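Local coordinates for DNA translocase coupling protein (Clostridium perfringens, PDB 6O1W) that probably binds ATP and DNA and acts as the translocase that moves plasmid DNA during conjugation, at residues S143-K155 / A340-I354. Numbering follows the deposited sequence.
Sequences SVILRCILWQLLK and AFYFDDDKHFIPNKI
The helix that follows the Walker A loop of this FtsK/SpoIIIE-type ATPase domain is covered along one side by the chain leaving strand 334-340, with Trp-151 meeting Phe-343 and Phe-349 at the middle of the contact. CG of Trp-151 lies 3.5 Å from CE2 of Phe-343, their ring planes inclined obliquely at 42°, and CE3 touches CD1 of Phe-349 at 3.5 Å. A broad indole can serve both partners at once. Its CG is anti to the backbone N (chi1 176°), which carries the ring away from the helix, its CG end toward Phe-343 and its CE3 side toward Phe-349. The carbonyl oxygen of His-348 sits over one indole face, 3.7 Å from CE2 of Trp-151. Ile-350 O meets the rim in plane, 3.2 Å from Trp-151 CH2; NE1 is hydrogen-bonded to OD1 of Asp-102, outside both segments.

Phe-343 lays its ring flat on the helix backbone, with CA of Cys-148 4.1 Å from the ring centroid, and the CB of His-348 covers the opposite face. A small residue such as Cys-148 is consistent with so close an approach of the ring to CA. His-348 is held in turn by its ND1, which accepts a straight bond from the N of Asp-344 at 2.8 Å (174°).

In the P-loop NTPase fold this helix begins at the nucleotide site, and both Val-144 and Ala-340 are ATP-site residues in another structure of the protein. Here branched Val-144 inserts CG1 against the backbone of Phe-343, while Ile-145 reaches CB of Ala-340. At the far end, Ile-354 brings CD1 off-centre over the six-membered ring of the indole, a CH-pi contact, and against CB of Leu-154, 3.8 Å away.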
# COMPACT_ATOMS: atom_id res chain seq x y z
N SER A 143 -4.56 4.07 6.09
CA SER A 143 -4.55 3.73 7.51
C SER A 143 -5.42 2.53 7.84
O SER A 143 -5.05 1.73 8.71
CB SER A 143 -4.94 4.95 8.35
OG SER A 143 -3.76 5.68 8.63
N VAL A 144 -6.56 2.38 7.13
CA VAL A 144 -7.51 1.27 7.22
C VAL A 144 -6.79 -0.08 6.94
O VAL A 144 -6.99 -1.04 7.68
CB VAL A 144 -8.74 1.52 6.30
CG1 VAL A 144 -9.47 0.24 5.94
CG2 VAL A 144 -9.71 2.52 6.93
N ILE A 145 -5.91 -0.11 5.92
CA ILE A 145 -5.10 -1.29 5.53
C ILE A 145 -4.25 -1.75 6.70
O ILE A 145 -4.20 -2.93 6.97
CB ILE A 145 -4.18 -0.97 4.30
CG1 ILE A 145 -5.01 -0.74 3.03
CG2 ILE A 145 -3.14 -2.10 4.07
CD1 ILE A 145 -4.21 -0.11 1.89
N LEU A 146 -3.55 -0.81 7.37
CA LEU A 146 -2.69 -1.11 8.51
C LEU A 146 -3.46 -1.74 9.66
O LEU A 146 -2.95 -2.66 10.27
CB LEU A 146 -1.98 0.18 8.98
CG LEU A 146 -1.06 0.85 7.95
CD1 LEU A 146 -0.37 2.04 8.55
CD2 LEU A 146 -0.02 -0.14 7.40
N ARG A 147 -4.69 -1.25 9.96
CA ARG A 147 -5.55 -1.78 11.03
C ARG A 147 -6.09 -3.17 10.68
O ARG A 147 -6.28 -3.99 11.57
CB ARG A 147 -6.68 -0.80 11.39
CG ARG A 147 -6.15 0.48 12.05
CD ARG A 147 -7.29 1.42 12.39
NE ARG A 147 -6.77 2.73 12.81
CZ ARG A 147 -6.72 3.80 12.03
NH1 ARG A 147 -7.18 3.75 10.78
NH2 ARG A 147 -6.22 4.94 12.49
N CYS A 148 -6.31 -3.43 9.37
CA CYS A 148 -6.72 -4.74 8.82
C CYS A 148 -5.60 -5.76 9.01
O CYS A 148 -5.85 -6.89 9.39
CB CYS A 148 -7.08 -4.59 7.34
SG CYS A 148 -7.80 -6.07 6.62
N ILE A 149 -4.35 -5.38 8.71
CA ILE A 149 -3.15 -6.21 8.91
C ILE A 149 -3.00 -6.50 10.42
O ILE A 149 -2.77 -7.64 10.79
CB ILE A 149 -1.88 -5.50 8.36
CG1 ILE A 149 -1.94 -5.43 6.80
CG2 ILE A 149 -0.58 -6.21 8.86
CD1 ILE A 149 -1.00 -4.46 6.21
N LEU A 150 -3.15 -5.46 11.27
CA LEU A 150 -3.05 -5.56 12.72
C LEU A 150 -4.04 -6.58 13.27
O LEU A 150 -3.64 -7.42 14.06
CB LEU A 150 -3.30 -4.17 13.35
CG LEU A 150 -3.42 -4.07 14.88
CD1 LEU A 150 -2.11 -4.59 15.59
CD2 LEU A 150 -3.76 -2.63 15.30
N TRP A 151 -5.31 -6.50 12.83
CA TRP A 151 -6.39 -7.41 13.23
C TRP A 151 -6.05 -8.87 12.93
O TRP A 151 -6.17 -9.74 13.80
CB TRP A 151 -7.69 -6.99 12.51
CG TRP A 151 -8.82 -7.94 12.78
CD1 TRP A 151 -9.35 -8.85 11.92
CD2 TRP A 151 -9.43 -8.19 14.06
NE1 TRP A 151 -10.34 -9.58 12.55
CE2 TRP A 151 -10.40 -9.20 13.87
CE3 TRP A 151 -9.29 -7.61 15.34
CZ2 TRP A 151 -11.23 -9.65 14.91
CZ3 TRP A 151 -10.10 -8.07 16.37
CH2 TRP A 151 -11.05 -9.09 16.15
N GLN A 152 -5.54 -9.13 11.72
CA GLN A 152 -5.12 -10.45 11.26
C GLN A 152 -4.04 -11.03 12.16
O GLN A 152 -4.19 -12.16 12.63
CB GLN A 152 -4.67 -10.41 9.79
CG GLN A 152 -5.84 -10.12 8.84
CD GLN A 152 -5.45 -9.99 7.39
OE1 GLN A 152 -5.57 -8.94 6.76
NE2 GLN A 152 -4.98 -11.05 6.83
N LEU A 153 -3.00 -10.23 12.47
CA LEU A 153 -1.92 -10.64 13.35
C LEU A 153 -2.36 -10.81 14.80
O LEU A 153 -1.88 -11.74 15.45
CB LEU A 153 -0.72 -9.70 13.23
CG LEU A 153 -0.10 -9.70 11.84
CD1 LEU A 153 0.95 -8.61 11.72
CD2 LEU A 153 0.42 -11.11 11.46
N LEU A 154 -3.28 -9.96 15.29
CA LEU A 154 -3.83 -10.10 16.65
C LEU A 154 -4.60 -11.43 16.76
O LEU A 154 -4.56 -12.09 17.80
CB LEU A 154 -4.78 -8.92 16.98
CG LEU A 154 -4.13 -7.57 17.29
CD1 LEU A 154 -5.17 -6.52 17.52
CD2 LEU A 154 -3.19 -7.66 18.51
N LYS A 155 -5.28 -11.83 15.66
CA LYS A 155 -6.04 -13.10 15.54
C LYS A 155 -5.10 -14.29 15.45
O LYS A 155 -5.54 -15.39 15.71
CB LYS A 155 -6.98 -13.07 14.31
CG LYS A 155 -8.24 -12.23 14.48
CD LYS A 155 -9.30 -12.96 15.30
CE LYS A 155 -10.21 -13.83 14.47
NZ LYS A 155 -10.85 -14.87 15.30
N ALA A 340 -8.03 -2.67 -1.92
CA ALA A 340 -7.79 -2.94 -0.51
C ALA A 340 -9.09 -3.21 0.21
O ALA A 340 -10.11 -2.61 -0.12
CB ALA A 340 -7.10 -1.73 0.13
N PHE A 341 -9.04 -4.08 1.22
CA PHE A 341 -10.18 -4.37 2.08
C PHE A 341 -10.58 -3.12 2.84
O PHE A 341 -9.71 -2.36 3.28
CB PHE A 341 -9.82 -5.43 3.15
CG PHE A 341 -9.56 -6.81 2.62
CD1 PHE A 341 -10.54 -7.50 1.92
CD2 PHE A 341 -8.37 -7.46 2.89
CE1 PHE A 341 -10.30 -8.78 1.42
CE2 PHE A 341 -8.14 -8.76 2.42
CZ PHE A 341 -9.10 -9.41 1.70
N TYR A 342 -11.88 -2.91 2.99
CA TYR A 342 -12.32 -1.80 3.82
C TYR A 342 -12.63 -2.44 5.16
O TYR A 342 -13.49 -3.33 5.25
CB TYR A 342 -13.51 -1.00 3.24
CG TYR A 342 -13.92 0.14 4.16
CD1 TYR A 342 -13.07 1.21 4.39
CD2 TYR A 342 -15.13 0.10 4.84
CE1 TYR A 342 -13.41 2.22 5.29
CE2 TYR A 342 -15.50 1.13 5.71
CZ TYR A 342 -14.63 2.18 5.95
OH TYR A 342 -14.99 3.18 6.82
N PHE A 343 -11.80 -2.12 6.14
CA PHE A 343 -11.87 -2.63 7.51
C PHE A 343 -12.38 -1.47 8.31
O PHE A 343 -11.76 -0.42 8.36
CB PHE A 343 -10.47 -3.07 7.98
CG PHE A 343 -10.41 -3.63 9.38
CD1 PHE A 343 -10.19 -2.79 10.47
CD2 PHE A 343 -10.56 -4.99 9.62
CE1 PHE A 343 -10.14 -3.30 11.77
CE2 PHE A 343 -10.50 -5.49 10.91
CZ PHE A 343 -10.32 -4.65 11.98
N ASP A 344 -13.54 -1.65 8.91
CA ASP A 344 -14.23 -0.61 9.67
C ASP A 344 -14.16 -1.01 11.13
O ASP A 344 -14.73 -2.05 11.48
CB ASP A 344 -15.71 -0.55 9.18
CG ASP A 344 -16.57 0.58 9.73
OD1 ASP A 344 -16.63 0.74 10.96
OD2 ASP A 344 -17.19 1.30 8.93
N ASP A 345 -13.47 -0.21 11.97
CA ASP A 345 -13.34 -0.49 13.42
C ASP A 345 -14.69 -0.76 14.10
O ASP A 345 -14.79 -1.69 14.90
CB ASP A 345 -12.64 0.68 14.13
CG ASP A 345 -11.19 0.86 13.76
OD1 ASP A 345 -10.58 -0.10 13.23
OD2 ASP A 345 -10.65 1.96 14.00
N ASP A 346 -15.73 0.03 13.75
CA ASP A 346 -17.06 -0.10 14.35
C ASP A 346 -17.71 -1.46 14.12
O ASP A 346 -18.51 -1.88 14.96
CB ASP A 346 -18.01 1.04 13.93
CG ASP A 346 -17.81 2.34 14.67
OD1 ASP A 346 -17.44 2.30 15.87
OD2 ASP A 346 -18.06 3.41 14.07
N LYS A 347 -17.35 -2.17 13.06
CA LYS A 347 -17.96 -3.49 12.86
C LYS A 347 -16.97 -4.65 12.72
O LYS A 347 -17.39 -5.80 12.83
CB LYS A 347 -18.96 -3.48 11.69
CG LYS A 347 -18.51 -2.98 10.36
CD LYS A 347 -19.72 -2.48 9.61
CE LYS A 347 -19.40 -2.17 8.18
NZ LYS A 347 -20.50 -1.42 7.50
N HIS A 348 -15.67 -4.37 12.55
CA HIS A 348 -14.72 -5.45 12.33
C HIS A 348 -13.74 -5.68 13.47
O HIS A 348 -13.22 -6.79 13.58
CB HIS A 348 -13.98 -5.22 11.00
CG HIS A 348 -14.88 -5.21 9.81
ND1 HIS A 348 -14.84 -4.18 8.88
CD2 HIS A 348 -15.87 -6.07 9.46
CE1 HIS A 348 -15.78 -4.46 7.99
NE2 HIS A 348 -16.43 -5.59 8.30
N PHE A 349 -13.49 -4.67 14.31
CA PHE A 349 -12.53 -4.78 15.40
C PHE A 349 -13.25 -5.19 16.67
O PHE A 349 -13.96 -4.38 17.26
CB PHE A 349 -11.73 -3.45 15.57
CG PHE A 349 -10.68 -3.55 16.65
CD1 PHE A 349 -9.49 -4.24 16.43
CD2 PHE A 349 -10.89 -2.97 17.90
CE1 PHE A 349 -8.55 -4.37 17.44
CE2 PHE A 349 -9.94 -3.11 18.92
CZ PHE A 349 -8.79 -3.82 18.69
N ILE A 350 -13.15 -6.48 17.04
CA ILE A 350 -13.85 -7.07 18.18
C ILE A 350 -12.83 -7.51 19.23
O ILE A 350 -12.26 -8.60 19.12
CB ILE A 350 -14.83 -8.21 17.71
CG1 ILE A 350 -15.74 -7.71 16.56
CG2 ILE A 350 -15.68 -8.74 18.89
CD1 ILE A 350 -16.27 -8.79 15.62
N PRO A 351 -12.52 -6.62 20.20
CA PRO A 351 -11.45 -6.91 21.17
C PRO A 351 -11.59 -8.21 21.97
O PRO A 351 -10.59 -8.84 22.28
CB PRO A 351 -11.45 -5.69 22.09
CG PRO A 351 -12.09 -4.62 21.33
CD PRO A 351 -13.07 -5.26 20.41
N ASN A 352 -12.84 -8.59 22.31
CA ASN A 352 -13.13 -9.78 23.11
C ASN A 352 -12.73 -11.08 22.39
O ASN A 352 -12.32 -12.00 23.07
CB ASN A 352 -14.59 -9.82 23.60
CG ASN A 352 -15.65 -9.30 22.64
OD1 ASN A 352 -16.43 -10.07 22.08
ND2 ASN A 352 -15.71 -7.97 22.46
N LYS A 353 -12.76 -11.12 21.05
CA LYS A 353 -12.28 -12.29 20.30
C LYS A 353 -10.76 -12.51 20.53
O LYS A 353 -10.33 -13.65 20.68
CB LYS A 353 -12.58 -12.18 18.80
CG LYS A 353 -14.04 -12.39 18.44
CD LYS A 353 -14.27 -12.07 16.95
CE LYS A 353 -15.38 -12.87 16.34
NZ LYS A 353 -15.59 -12.51 14.92
N ILE A 354 -9.98 -11.42 20.63
CA ILE A 354 -8.53 -11.45 20.87
C ILE A 354 -8.19 -11.85 22.30
O ILE A 354 -7.23 -12.61 22.52
CB ILE A 354 -7.83 -10.11 20.46
CG1 ILE A 354 -8.14 -9.70 19.01
CG2 ILE A 354 -6.31 -10.14 20.73
CD1 ILE A 354 -7.91 -10.77 17.94